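Local coordinates for ActII protein (Streptomyces coelicolor, PDB 2OPT) that acts as a TetR-family transcriptional repressor, probably binding DNA, and also binds the antibiotic actinorhodin or its precursor (S)-DNPA, at residues D9-T14 / Y44-N49; L16-A21 / M29-Q34; G73-Q78 / L121-L126; D95-A100 / A144-Q149. All blocks are in the same frame, centred on the assembly; numbering follows the deposited sequence. Where two conformers were deposited one is given.

Interaction 1. Residues D9-T14 / Y44-N49; sequences DRIVVT and YAHVGN
Ile-11 and Val-47 meet tip to tip, branch against branch, with Ile-11 CG2 at 3.7 Å from Val-47 CG1. Val-47 places that CG1 methyl anti to its carbonyl carbon (chi1 -60°), toward the isoleucine. Its other methyl, Val-47 CG2, makes a second touch at 4.1 Å from the same Ile-11 CG2. Toward His-46 the isoleucine side chain runs at about a right angle, but the approach of its CD1 to the histidine CB is modelled too close for two carbons, so the position of that methyl is doubtful. The polar end of His-46 turns back into its own helix, where ND1 hydrogen-bonds to Ser-42 O. Helix 40-47 closes the predicted helix-turn-helix motif, in which the second helix is generally the one that reads DNA; this contact sets its residues 46 and 47 against helix 8-22, the first helix of the three-helix DNA-binding domain of TetR-like proteins. Val-12 adds a looser touch, its CG2 at 4.4 Å from Val-47 CG1, and both valines also pack on Leu-56 of helix 50-61. Gly-48 has left helical backbone angles, with a positive phi (77°), and its CA lies over one face of the Tyr-44 ring. Asn-49 then takes the N-cap position of helix 50-61, capping a backbone N with its side chain, while Glu-52 OE1 returns a bond to the backbone N of Asn-49, the reciprocal pattern of a capping box.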
loop_
_atom_site.group_PDB
_atom_site.type_symbol
_atom_site.label_atom_id
_atom_site.label_comp_id
_atom_site.label_asym_id
_atom_site.label_seq_id
_atom_site.Cartn_x
_atom_site.Cartn_y
_atom_site.Cartn_z
ATOM N N ASP A 9 -1.345 -4.082 -30.255
ATOM C CA ASP A 9 -0.233 -3.233 -29.812
ATOM C C ASP A 9 -0.455 -1.764 -30.120
ATOM O O ASP A 9 -0.070 -0.914 -29.309
ATOM C CB ASP A 9 1.125 -3.672 -30.396
ATOM C CG ASP A 9 2.337 -2.872 -29.773
ATOM O OD1 ASP A 9 2.477 -2.818 -28.493
ATOM O OD2 ASP A 9 3.142 -2.298 -30.586
ATOM N N ARG A 10 -1.002 -1.442 -31.296
ATOM C CA ARG A 10 -1.083 -0.017 -31.715
ATOM C C ARG A 10 -2.131 0.607 -30.808
ATOM O O ARG A 10 -2.055 1.749 -30.385
ATOM C CB ARG A 10 -1.538 0.086 -33.180
ATOM C CG ARG A 10 -2.063 1.464 -33.605
ATOM C CD ARG A 10 -1.043 2.569 -33.378
ATOM N NE ARG A 10 0.182 2.329 -34.156
ATOM C CZ ARG A 10 1.390 2.782 -33.811
ATOM N NH1 ARG A 10 2.452 2.538 -34.594
ATOM N NH2 ARG A 10 1.528 3.478 -32.685
ATOM N N ILE A 11 -3.147 -0.154 -30.548
ATOM C CA ILE A 11 -4.195 0.320 -29.670
ATOM C C ILE A 11 -3.672 0.646 -28.258
ATOM O O ILE A 11 -4.015 1.666 -27.675
ATOM C CB ILE A 11 -5.326 -0.744 -29.535
ATOM C CG1 ILE A 11 -6.092 -0.986 -30.879
ATOM C CG2 ILE A 11 -6.355 -0.338 -28.374
ATOM C CD1 ILE A 11 -7.085 -2.313 -30.807
ATOM N N VAL A 12 -2.934 -0.288 -27.674
ATOM C CA VAL A 12 -2.413 -0.119 -26.309
ATOM C C VAL A 12 -1.416 1.001 -26.207
ATOM O O VAL A 12 -1.401 1.735 -25.227
ATOM C CB VAL A 12 -1.912 -1.507 -25.743
ATOM C CG1 VAL A 12 -1.344 -1.358 -24.333
ATOM C CG2 VAL A 12 -3.106 -2.416 -25.672
ATOM N N VAL A 13 -0.561 1.144 -27.217
ATOM C CA VAL A 13 0.407 2.159 -27.195
ATOM C C VAL A 13 -0.307 3.531 -27.201
ATOM O O VAL A 13 0.092 4.415 -26.489
ATOM C CB VAL A 13 1.313 2.044 -28.456
ATOM C CG1 VAL A 13 2.133 3.381 -28.733
ATOM C CG2 VAL A 13 2.254 0.861 -28.340
ATOM N N THR A 14 -1.329 3.683 -28.055
ATOM C CA THR A 14 -2.126 4.903 -28.145
ATOM C C THR A 14 -2.772 5.193 -26.811
ATOM O O THR A 14 -2.746 6.309 -26.350
ATOM C CB THR A 14 -3.207 4.709 -29.248
ATOM O OG1 THR A 14 -2.529 4.499 -30.500
ATOM C CG2 THR A 14 -4.128 5.932 -29.377
ATOM N N TYR A 44 -13.380 -2.929 -29.863
ATOM C CA TYR A 44 -13.799 -3.913 -28.905
ATOM C C TYR A 44 -13.376 -5.372 -29.274
ATOM O O TYR A 44 -13.027 -6.156 -28.388
ATOM C CB TYR A 44 -15.308 -3.845 -28.668
ATOM C CG TYR A 44 -15.720 -4.831 -27.622
ATOM C CD1 TYR A 44 -15.867 -6.177 -27.949
ATOM C CD2 TYR A 44 -15.946 -4.438 -26.285
ATOM C CE1 TYR A 44 -16.258 -7.131 -26.997
ATOM C CE2 TYR A 44 -16.332 -5.400 -25.310
ATOM C CZ TYR A 44 -16.461 -6.744 -25.691
ATOM O OH TYR A 44 -16.825 -7.754 -24.810
ATOM N N ALA A 45 -13.431 -5.745 -30.556
ATOM C CA ALA A 45 -12.882 -7.053 -31.000
ATOM C C ALA A 45 -11.449 -7.289 -30.468
ATOM O O ALA A 45 -11.089 -8.406 -30.104
ATOM C CB ALA A 45 -12.880 -7.130 -32.500
ATOM N N HIS A 46 -10.654 -6.219 -30.403
ATOM C CA HIS A 46 -9.226 -6.286 -30.078
ATOM C C HIS A 46 -8.880 -6.172 -28.619
ATOM O O HIS A 46 -7.895 -6.814 -28.160
ATOM C CB HIS A 46 -8.426 -5.205 -30.823
ATOM C CG HIS A 46 -8.023 -5.607 -32.206
ATOM N ND1 HIS A 46 -8.741 -5.247 -33.326
ATOM C CD2 HIS A 46 -7.026 -6.405 -32.639
ATOM C CE1 HIS A 46 -8.199 -5.810 -34.392
ATOM N NE2 HIS A 46 -7.152 -6.505 -34.000
ATOM N N VAL A 47 -9.602 -5.332 -27.877
ATOM C CA VAL A 47 -9.163 -5.100 -26.500
ATOM C C VAL A 47 -10.218 -5.209 -25.458
ATOM O O VAL A 47 -9.855 -5.104 -24.265
ATOM C CB VAL A 47 -8.386 -3.777 -26.238
ATOM C CG1 VAL A 47 -7.089 -3.697 -27.092
ATOM C CG2 VAL A 47 -9.267 -2.560 -26.437
ATOM N N GLY A 48 -11.474 -5.458 -25.848
ATOM C CA GLY A 48 -12.548 -5.651 -24.856
ATOM C C GLY A 48 -13.008 -4.327 -24.270
ATOM O O GLY A 48 -12.876 -3.294 -24.919
ATOM N N ASN A 49 -13.545 -4.362 -23.045
ATOM C CA ASN A 49 -14.032 -3.176 -22.333
ATOM C C ASN A 49 -12.916 -2.372 -21.689
ATOM O O ASN A 49 -11.726 -2.669 -21.878
ATOM C CB ASN A 49 -15.092 -3.581 -21.299
ATOM C CG ASN A 49 -14.538 -4.457 -20.217
ATOM O OD1 ASN A 49 -13.406 -4.295 -19.789
ATOM N ND2 ASN A 49 -15.331 -5.406 -19.770
#

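Interaction 2. Residues L16-A21 / M29-Q34; sequences LGILDA and MRRLAQ
Ile-18 carries the whole of this contact for residues 16-21, meeting Arg-31 and Leu-32 on the facing turn of 29-34. Two residues earlier, Leu-16 packs on Val-57 and Val-61 of helix 50-61. At Ile-18 itself, CG1 stands anti to the carbonyl carbon (chi1 -69°), and together with an extended chi2 (155°) this carries CD1 to both partners. CD1 lies 4.1 Å from Arg-31 CG and is just as far from Leu-32 CD1. The isoleucine and the arginine slide past each other in opposite directions, and the Ile-18 CG2 methyl lies over one face of the guanidinium, 4.3 Å above its plane and displaced toward the rim. A bend at chi2 (55°) folds the arginine chain into this position. The charge is answered elsewhere: NH1 makes a salt bridge with Glu-22 and NE another with Glu-35, which together should restrain how the flat group turns over the methyl. Next along, Leu-19 packs on Leu-24 and Leu-27, and Asp-20 OD1 is hydrogen-bonded to His-93 ND1. Helix 29-36 is the first helix of the predicted helix-turn-helix, and this contact, one leucine with the aliphatic chain and flat face of an arginine, joins it to helix 8-22. Leu-32 continues inward, touching Ile-11, Thr-14 and Ala-15 of helix 8-22, Leu-43 of helix 40-47 and Leu-53 of helix 50-61.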
loop_
_atom_site.group_PDB
_atom_site.type_symbol
_atom_site.label_atom_id
_atom_site.label_comp_id
_atom_site.label_asym_id
_atom_site.label_seq_id
_atom_site.Cartn_x
_atom_site.Cartn_y
_atom_site.Cartn_z
ATOM N N LEU A 16 -1.796 4.210 -23.759
ATOM C CA LEU A 16 -0.785 4.620 -22.833
ATOM C C LEU A 16 -0.389 6.084 -23.079
ATOM O O LEU A 16 -0.101 6.820 -22.156
ATOM C CB LEU A 16 0.434 3.709 -23.016
ATOM C CG LEU A 16 1.621 4.051 -22.095
ATOM C CD1 LEU A 16 1.215 3.923 -20.602
ATOM C CD2 LEU A 16 2.822 3.144 -22.437
ATOM N N GLY A 17 -0.417 6.510 -24.328
ATOM C CA GLY A 17 -0.032 7.890 -24.677
ATOM C C GLY A 17 -1.067 8.850 -24.074
ATOM O O GLY A 17 -0.734 9.911 -23.523
ATOM N N ILE A 18 -2.335 8.468 -24.146
ATOM C CA ILE A 18 -3.411 9.310 -23.602
ATOM C C ILE A 18 -3.219 9.428 -22.094
ATOM O O ILE A 18 -3.207 10.521 -21.553
ATOM C CB ILE A 18 -4.836 8.752 -23.965
ATOM C CG1 ILE A 18 -5.069 8.920 -25.483
ATOM C CG2 ILE A 18 -5.948 9.469 -23.158
ATOM C CD1 ILE A 18 -6.101 7.900 -26.063
ATOM N N LEU A 19 -3.117 8.283 -21.437
ATOM C CA LEU A 19 -2.816 8.165 -20.000
ATOM C C LEU A 19 -1.625 9.036 -19.590
ATOM O O LEU A 19 -1.681 9.779 -18.626
ATOM C CB LEU A 19 -2.463 6.725 -19.693
ATOM C CG LEU A 19 -3.216 5.813 -18.730
ATOM C CD1 LEU A 19 -2.249 4.781 -18.118
ATOM C CD2 LEU A 19 -3.842 6.608 -17.610
ATOM N N ASP A 20 -0.518 8.909 -20.301
ATOM C CA ASP A 20 0.708 9.637 -19.936
ATOM C C ASP A 20 0.471 11.152 -19.967
ATOM O O ASP A 20 1.001 11.896 -19.124
ATOM C CB ASP A 20 1.859 9.235 -20.877
ATOM C CG ASP A 20 2.479 7.844 -20.513
ATOM O OD1 ASP A 20 2.181 7.319 -19.440
ATOM O OD2 ASP A 20 3.270 7.288 -21.298
ATOM N N ALA A 21 -0.318 11.605 -20.939
ATOM C CA ALA A 21 -0.459 13.049 -21.172
ATOM C C ALA A 21 -1.644 13.614 -20.422
ATOM O O ALA A 21 -1.661 14.807 -20.127
ATOM C CB ALA A 21 -0.592 13.358 -22.690
ATOM N N MET A 29 -13.061 4.552 -23.628
ATOM C CA MET A 29 -13.036 3.799 -24.928
ATOM C C MET A 29 -13.381 4.713 -26.116
ATOM O O MET A 29 -12.801 4.615 -27.223
ATOM C CB MET A 29 -13.992 2.600 -24.844
ATOM C CG MET A 29 -13.507 1.551 -23.842
ATOM S SD MET A 29 -11.716 1.199 -23.884
ATOM C CE MET A 29 -11.638 -0.007 -25.202
ATOM N N ARG A 30 -14.283 5.637 -25.867
ATOM C CA ARG A 30 -14.657 6.592 -26.888
ATOM C C ARG A 30 -13.490 7.490 -27.301
ATOM O O ARG A 30 -13.283 7.713 -28.505
ATOM C CB ARG A 30 -15.849 7.413 -26.426
ATOM C CG ARG A 30 -16.490 8.216 -27.515
ATOM C CD ARG A 30 -17.856 8.712 -27.049
ATOM N NE ARG A 30 -18.820 7.604 -26.930
ATOM C CZ ARG A 30 -19.553 7.130 -27.934
ATOM N NH1 ARG A 30 -20.398 6.122 -27.709
ATOM N NH2 ARG A 30 -19.440 7.662 -29.157
ATOM N N ARG A 31 -12.738 7.995 -26.321
ATOM C CA ARG A 31 -11.590 8.844 -26.602
ATOM C C ARG A 31 -10.568 8.036 -27.380
ATOM O O ARG A 31 -9.940 8.527 -28.326
ATOM C CB ARG A 31 -10.963 9.328 -25.292
ATOM C CG ARG A 31 -9.582 10.062 -25.485
ATOM C CD ARG A 31 -9.675 11.227 -26.463
ATOM N NE ARG A 31 -8.372 11.820 -26.786
ATOM C CZ ARG A 31 -7.682 12.568 -25.941
ATOM N NH1 ARG A 31 -8.154 12.804 -24.694
ATOM N NH2 ARG A 31 -6.523 13.065 -26.333
ATOM N N LEU A 32 -10.406 6.775 -26.975
ATOM C CA LEU A 32 -9.431 5.890 -27.578
ATOM C C LEU A 32 -9.804 5.609 -29.023
ATOM O O LEU A 32 -8.962 5.723 -29.928
ATOM C CB LEU A 32 -9.273 4.596 -26.726
ATOM C CG LEU A 32 -8.255 3.545 -27.184
ATOM C CD1 LEU A 32 -6.801 4.121 -27.496
ATOM C CD2 LEU A 32 -8.210 2.407 -26.214
ATOM N N ALA A 33 -11.082 5.344 -29.277
ATOM C CA ALA A 33 -11.523 5.121 -30.651
ATOM C C ALA A 33 -11.343 6.367 -31.516
ATOM O O ALA A 33 -10.956 6.281 -32.694
ATOM C CB ALA A 33 -12.953 4.661 -30.663
ATOM N N GLN A 34 -11.649 7.530 -30.952
ATOM C CA GLN A 34 -11.429 8.817 -31.605
ATOM C C GLN A 34 -9.963 8.997 -31.994
ATOM O O GLN A 34 -9.631 9.359 -33.130
ATOM C CB GLN A 34 -11.828 9.899 -30.625
ATOM C CG GLN A 34 -11.489 11.308 -31.085
ATOM C CD GLN A 34 -11.917 12.409 -30.084
ATOM O OE1 GLN A 34 -13.086 12.791 -30.049
ATOM N NE2 GLN A 34 -10.959 12.964 -29.338
#

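Interaction 3. Residues G73-Q78 / L121-L126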
loop_
_atom_site.group_PDB
_atom_site.type_symbol
_atom_site.label_atom_id
_atom_site.label_comp_id
_atom_site.label_asym_id
_atom_site.label_seq_id
_atom_site.Cartn_x
_atom_site.Cartn_y
_atom_site.Cartn_z
ATOM N N GLY A 73 26.901 -13.098 -4.776
ATOM C CA GLY A 73 27.535 -12.059 -3.997
ATOM C C GLY A 73 27.021 -10.654 -4.147
ATOM O O GLY A 73 27.488 -9.772 -3.430
ATOM N N ARG A 74 26.080 -10.417 -5.078
ATOM C CA ARG A 74 25.447 -9.097 -5.198
ATOM C C ARG A 74 23.962 -9.106 -4.923
ATOM O O ARG A 74 23.253 -8.235 -5.436
ATOM C CB ARG A 74 25.625 -8.470 -6.594
ATOM C CG ARG A 74 27.025 -8.016 -6.908
ATOM C CD ARG A 74 27.078 -6.760 -7.775
ATOM N NE ARG A 74 26.063 -6.692 -8.825
ATOM C CZ ARG A 74 25.159 -5.716 -8.932
ATOM N NH1 ARG A 74 24.296 -5.749 -9.914
ATOM N NH2 ARG A 74 25.119 -4.696 -8.073
ATOM N N TRP A 75 23.475 -10.074 -4.157
ATOM C CA TRP A 75 22.014 -10.261 -4.062
ATOM C C TRP A 75 21.284 -8.991 -3.636
ATOM O O TRP A 75 20.375 -8.525 -4.315
ATOM C CB TRP A 75 21.682 -11.410 -3.120
ATOM C CG TRP A 75 20.223 -11.784 -3.068
ATOM C CD1 TRP A 75 19.578 -12.587 -3.943
ATOM C CD2 TRP A 75 19.240 -11.394 -2.076
ATOM N NE1 TRP A 75 18.250 -12.720 -3.582
ATOM C CE2 TRP A 75 18.016 -11.996 -2.443
ATOM C CE3 TRP A 75 19.269 -10.573 -0.940
ATOM C CZ2 TRP A 75 16.830 -11.829 -1.694
ATOM C CZ3 TRP A 75 18.111 -10.379 -0.217
ATOM C CH2 TRP A 75 16.898 -11.043 -0.562
ATOM N N ALA A 76 21.708 -8.395 -2.532
ATOM C CA ALA A 76 20.952 -7.310 -1.906
ATOM C C ALA A 76 20.840 -6.093 -2.832
ATOM O O ALA A 76 19.782 -5.472 -2.924
ATOM C CB ALA A 76 21.575 -6.907 -0.611
ATOM N N GLU A 77 21.946 -5.727 -3.478
ATOM C CA GLU A 77 21.942 -4.618 -4.382
ATOM C C GLU A 77 21.136 -4.925 -5.666
ATOM O O GLU A 77 20.595 -4.035 -6.261
ATOM C CB GLU A 77 23.384 -4.209 -4.682
ATOM C CG GLU A 77 24.124 -3.688 -3.449
ATOM C CD GLU A 77 23.592 -2.319 -2.947
ATOM O OE1 GLU A 77 23.579 -1.350 -3.742
ATOM O OE2 GLU A 77 23.210 -2.209 -1.758
ATOM N N GLN A 78 21.066 -6.193 -6.086
ATOM C CA GLN A 78 20.266 -6.541 -7.267
ATOM C C GLN A 78 18.758 -6.416 -6.984
ATOM O O GLN A 78 17.971 -6.042 -7.854
ATOM C CB GLN A 78 20.597 -7.952 -7.746
ATOM C CG GLN A 78 21.854 -8.041 -8.518
ATOM C CD GLN A 78 21.989 -9.339 -9.270
ATOM O OE1 GLN A 78 21.929 -10.427 -8.694
ATOM N NE2 GLN A 78 22.285 -9.229 -10.549
ATOM N N LEU A 121 15.041 -13.845 -5.964
ATOM C CA LEU A 121 14.757 -13.990 -4.522
ATOM C C LEU A 121 15.210 -15.334 -3.969
ATOM O O LEU A 121 15.954 -15.395 -2.994
ATOM C CB LEU A 121 13.284 -13.717 -4.219
ATOM C CG LEU A 121 12.814 -12.270 -4.489
ATOM C CD1 LEU A 121 11.273 -12.142 -4.487
ATOM C CD2 LEU A 121 13.461 -11.195 -3.595
ATOM N N ARG A 122 14.807 -16.413 -4.615
ATOM C CA ARG A 122 15.299 -17.744 -4.260
ATOM C C ARG A 122 16.807 -17.943 -4.357
ATOM O O ARG A 122 17.396 -18.683 -3.573
ATOM C CB ARG A 122 14.588 -18.820 -5.082
ATOM C CG ARG A 122 13.098 -18.799 -4.878
ATOM C CD ARG A 122 12.587 -20.154 -4.541
ATOM N NE ARG A 122 12.241 -20.835 -5.758
ATOM C CZ ARG A 122 12.049 -22.141 -5.904
ATOM N NH1 ARG A 122 12.153 -22.979 -4.865
ATOM N NH2 ARG A 122 11.756 -22.594 -7.124
ATOM N N SER A 123 17.439 -17.327 -5.336
ATOM C CA SER A 123 18.882 -17.412 -5.472
ATOM C C SER A 123 19.585 -16.885 -4.224
ATOM O O SER A 123 20.713 -17.231 -3.976
ATOM C CB SER A 123 19.345 -16.653 -6.695
ATOM O OG SER A 123 19.419 -15.283 -6.376
ATOM N N GLY A 124 18.903 -16.059 -3.433
ATOM C CA GLY A 124 19.462 -15.561 -2.193
ATOM C C GLY A 124 19.223 -16.446 -0.988
ATOM O O GLY A 124 19.460 -16.030 0.148
ATOM N N GLY A 125 18.746 -17.665 -1.225
ATOM C CA GLY A 125 18.531 -18.624 -0.174
ATOM C C GLY A 125 17.254 -18.472 0.601
ATOM O O GLY A 125 17.096 -19.117 1.629
ATOM N N LEU A 126 16.324 -17.637 0.124
ATOM C CA LEU A 126 15.006 -17.503 0.762
ATOM C C LEU A 126 14.130 -18.770 0.547
ATOM O O LEU A 126 13.925 -19.191 -0.616
ATOM C CB LEU A 126 14.279 -16.254 0.184
ATOM C CG LEU A 126 14.626 -14.861 0.715
ATOM C CD1 LEU A 126 16.106 -14.585 0.643
ATOM C CD2 LEU A 126 13.875 -13.763 -0.036
#
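With CG swung opposite the backbone N (chi1 -174°) and the ring plane turned by a chi2 of 83°, the indole of Trp-75 is laid against the turn that follows helix 108-123. Gly-124 supplies the surface it rests on. Its CA sits over the five-membered ring, 3.6 Å from the ring centroid and 22° off the normal, a CH-pi contact that is close because the glycine puts no side chain in the way. The nearest ring atom, Trp-75 NE1, is 3.4 Å from Gly-124 CA. NE1 and the backbone N of Gly-124 are also near, but both are donors, and each is satisfied separately: NE1 bonds to Leu-120 O, while Gly-124 N gives a bond of 3.1 Å to Leu-121 O. Ser-123 OG approaches the ring edge near CD1, at 3.6 Å, and hydrogen-bonds to Leu-120 O as well, so that carbonyl grips both the indole and the hydroxyl. On the six-membered ring the partners are leucines. Leu-126, crossing the indole at about a right angle, brings its CD1 to 3.7 Å from Trp-75 CZ2, and Leu-121 CD2 comes to 3.9 Å from the same carbon. The first turn of helix 75-92 is thereby held to the C-terminal end of helix 108-123 in the ligand-binding domain of the TetR fold. Helix 197-219 covers Trp-75 with Ile-209 and Leu-213, helix 128-150 meets Leu-121 through Leu-138 and Leu-126 through Ala-131, and Arg-122 NE reaches Asn-184 of the second subunit.

Interaction 4. Residues D95-A100 / A144-Q149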
loop_
_atom_site.group_PDB
_atom_site.type_symbol
_atom_site.label_atom_id
_atom_site.label_comp_id
_atom_site.label_asym_id
_atom_site.label_seq_id
_atom_site.Cartn_x
_atom_site.Cartn_y
_atom_site.Cartn_z
ATOM N N ASP A 95 -0.487 8.008 -13.321
ATOM C CA ASP A 95 -1.738 7.368 -12.932
ATOM C C ASP A 95 -1.615 5.848 -12.967
ATOM O O ASP A 95 -2.605 5.132 -12.817
ATOM C CB ASP A 95 -2.880 7.825 -13.842
ATOM C CG ASP A 95 -3.658 8.989 -13.261
ATOM O OD1 ASP A 95 -3.422 9.334 -12.085
ATOM O OD2 ASP A 95 -4.505 9.557 -13.981
ATOM N N LEU A 96 -0.395 5.362 -13.166
ATOM C CA LEU A 96 -0.172 3.957 -13.484
ATOM C C LEU A 96 -0.272 3.087 -12.235
ATOM O O LEU A 96 -0.782 1.968 -12.286
ATOM C CB LEU A 96 1.193 3.767 -14.149
ATOM C CG LEU A 96 1.551 2.340 -14.567
ATOM C CD1 LEU A 96 0.579 1.828 -15.619
ATOM C CD2 LEU A 96 2.983 2.271 -15.076
ATOM N N ALA A 97 0.219 3.608 -11.116
ATOM C CA ALA A 97 0.080 2.933 -9.830
ATOM C C ALA A 97 -1.387 2.780 -9.444
ATOM O O ALA A 97 -1.753 1.862 -8.710
ATOM C CB ALA A 97 0.841 3.687 -8.751
ATOM N N ARG A 98 -2.222 3.686 -9.942
ATOM C CA ARG A 98 -3.664 3.621 -9.694
ATOM C C ARG A 98 -4.222 2.405 -10.402
ATOM O O ARG A 98 -5.088 1.726 -9.904
ATOM C CB ARG A 98 -4.368 4.877 -10.216
ATOM C CG ARG A 98 -4.638 5.966 -9.216
ATOM C CD ARG A 98 -5.410 7.133 -9.884
ATOM N NE ARG A 98 -6.828 6.797 -10.112
ATOM C CZ ARG A 98 -7.731 7.578 -10.708
ATOM N NH1 ARG A 98 -7.411 8.782 -11.165
ATOM N NH2 ARG A 98 -8.978 7.155 -10.845
ATOM N N ILE A 99 -3.730 2.131 -11.594
ATOM C CA ILE A 99 -4.202 0.960 -12.329
ATOM C C ILE A 99 -3.637 -0.295 -11.711
ATOM O O ILE A 99 -4.329 -1.304 -11.591
ATOM C CB ILE A 99 -3.698 1.066 -13.795
ATOM C CG1 ILE A 99 -4.323 2.270 -14.501
ATOM C CG2 ILE A 99 -3.902 -0.213 -14.569
ATOM C CD1 ILE A 99 -3.625 2.586 -15.823
ATOM N N ALA A 100 -2.346 -0.234 -11.356
ATOM C CA ALA A 100 -1.599 -1.376 -10.834
ATOM C C ALA A 100 -2.088 -1.892 -9.510
ATOM O O ALA A 100 -1.960 -3.068 -9.236
ATOM C CB ALA A 100 -0.140 -1.022 -10.700
ATOM N N ALA A 144 2.893 1.368 -3.440
ATOM C CA ALA A 144 2.379 2.357 -2.463
ATOM C C ALA A 144 3.185 3.638 -2.457
ATOM O O ALA A 144 2.628 4.739 -2.471
ATOM C CB ALA A 144 2.350 1.760 -1.030
ATOM N N GLU A 145 4.503 3.511 -2.372
ATOM C CA GLU A 145 5.361 4.705 -2.431
ATOM C C GLU A 145 5.082 5.527 -3.691
ATOM O O GLU A 145 4.934 6.730 -3.627
ATOM C CB GLU A 145 6.835 4.336 -2.376
ATOM C CG GLU A 145 7.348 3.912 -0.996
ATOM C CD GLU A 145 7.253 5.027 0.058
ATOM O OE1 GLU A 145 7.531 6.201 -0.285
ATOM O OE2 GLU A 145 6.894 4.735 1.220
ATOM N N ALA A 146 5.013 4.860 -4.833
ATOM C CA ALA A 146 4.765 5.539 -6.098
ATOM C C ALA A 146 3.460 6.270 -6.062
ATOM O O ALA A 146 3.398 7.424 -6.475
ATOM C CB ALA A 146 4.765 4.530 -7.262
ATOM N N LEU A 147 2.415 5.611 -5.556
ATOM C CA LEU A 147 1.086 6.177 -5.584
ATOM C C LEU A 147 1.150 7.497 -4.849
ATOM O O LEU A 147 0.525 8.475 -5.243
ATOM C CB LEU A 147 0.084 5.213 -4.946
ATOM C CG LEU A 147 -1.422 5.439 -4.954
ATOM C CD1 LEU A 147 -1.936 5.873 -6.316
ATOM C CD2 LEU A 147 -2.111 4.140 -4.511
ATOM N N GLU A 148 1.978 7.532 -3.818
ATOM C CA GLU A 148 2.084 8.697 -2.983
ATOM C C GLU A 148 3.131 9.734 -3.429
ATOM O O GLU A 148 2.986 10.899 -3.116
ATOM C CB GLU A 148 2.302 8.253 -1.547
ATOM C CG GLU A 148 3.654 8.538 -0.973
ATOM C CD GLU A 148 3.506 8.958 0.445
ATOM O OE1 GLU A 148 3.295 8.054 1.291
ATOM O OE2 GLU A 148 3.540 10.188 0.713
ATOM N N GLN A 149 4.182 9.325 -4.145
ATOM C CA GLN A 149 5.076 10.315 -4.760
ATOM C C GLN A 149 4.260 11.166 -5.741
ATOM O O GLN A 149 4.495 12.392 -5.875
ATOM C CB GLN A 149 6.319 9.671 -5.430
ATOM C CG GLN A 149 7.187 10.664 -6.313
ATOM C CD GLN A 149 8.703 10.387 -6.300
ATOM O OE1 GLN A 149 9.507 11.196 -6.792
ATOM N NE2 GLN A 149 9.090 9.246 -5.759
#
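Ala-97 packs directly onto the backbone of helix 128-150, its CB 4.0 Å from Leu-147 CA. The other apolar touches are equally plain: Ala-97 CB lies 4.2 Å from Leu-147 CB and 4.3 Å from Ala-146 CB. The alanine at 97 lets the backbones approach, with Ala-97 and Leu-147 5.4 Å apart between CA atoms, and the short helix segments run roughly antiparallel, at 142°, with their axes 9.0 Å apart. A second kind of contact uses the aliphatic part of an arginine. Leu-147, with CG held anti to the backbone N (chi1 -173°), extends CD1 to 4.0 Å from Arg-98 CG. The guanidinium end of Arg-98 is turned elsewhere, and its NH2 has a long, weak ion pair with Asp-25. Polar bonds serve the flanks instead: Asp-95 OD2 accepts from Leu-24 N, and Glu-145 makes a salt bridge with Arg-200 and a hydrogen bond with Tyr-133 OH of the second subunit. Short helix 96-100 thus lies between the two domains, with Ile-99 against Leu-19 of helix 8-22 and Leu-54 and Phe-58 of helix 50-61, and with Ala-100, like Ala-146 across the contact, on Phe-90 of helix 75-92.

How the interactions relate
Interactions 1 and 2 share helix 8-22 and lie 10 Å apart between centres, interaction 2 nested inside the loop that interaction 1 closes. They touch directly: Met-29 CE is 3.7 Å from Val-47 CG2, and Leu-32 CD1 is 3.7 Å from Thr-14 CG2, so both helices of the predicted helix-turn-helix share one apolar core. Interaction 4 connects this domain to the larger one, since Leu-19 CD1 packs 3.5 Å from Ile-99 CD1. Interaction 3 is the remote one, its centre about 40 Å from that of interaction 2 and 26 Å from interaction 4, with which its segments alternate along the chain.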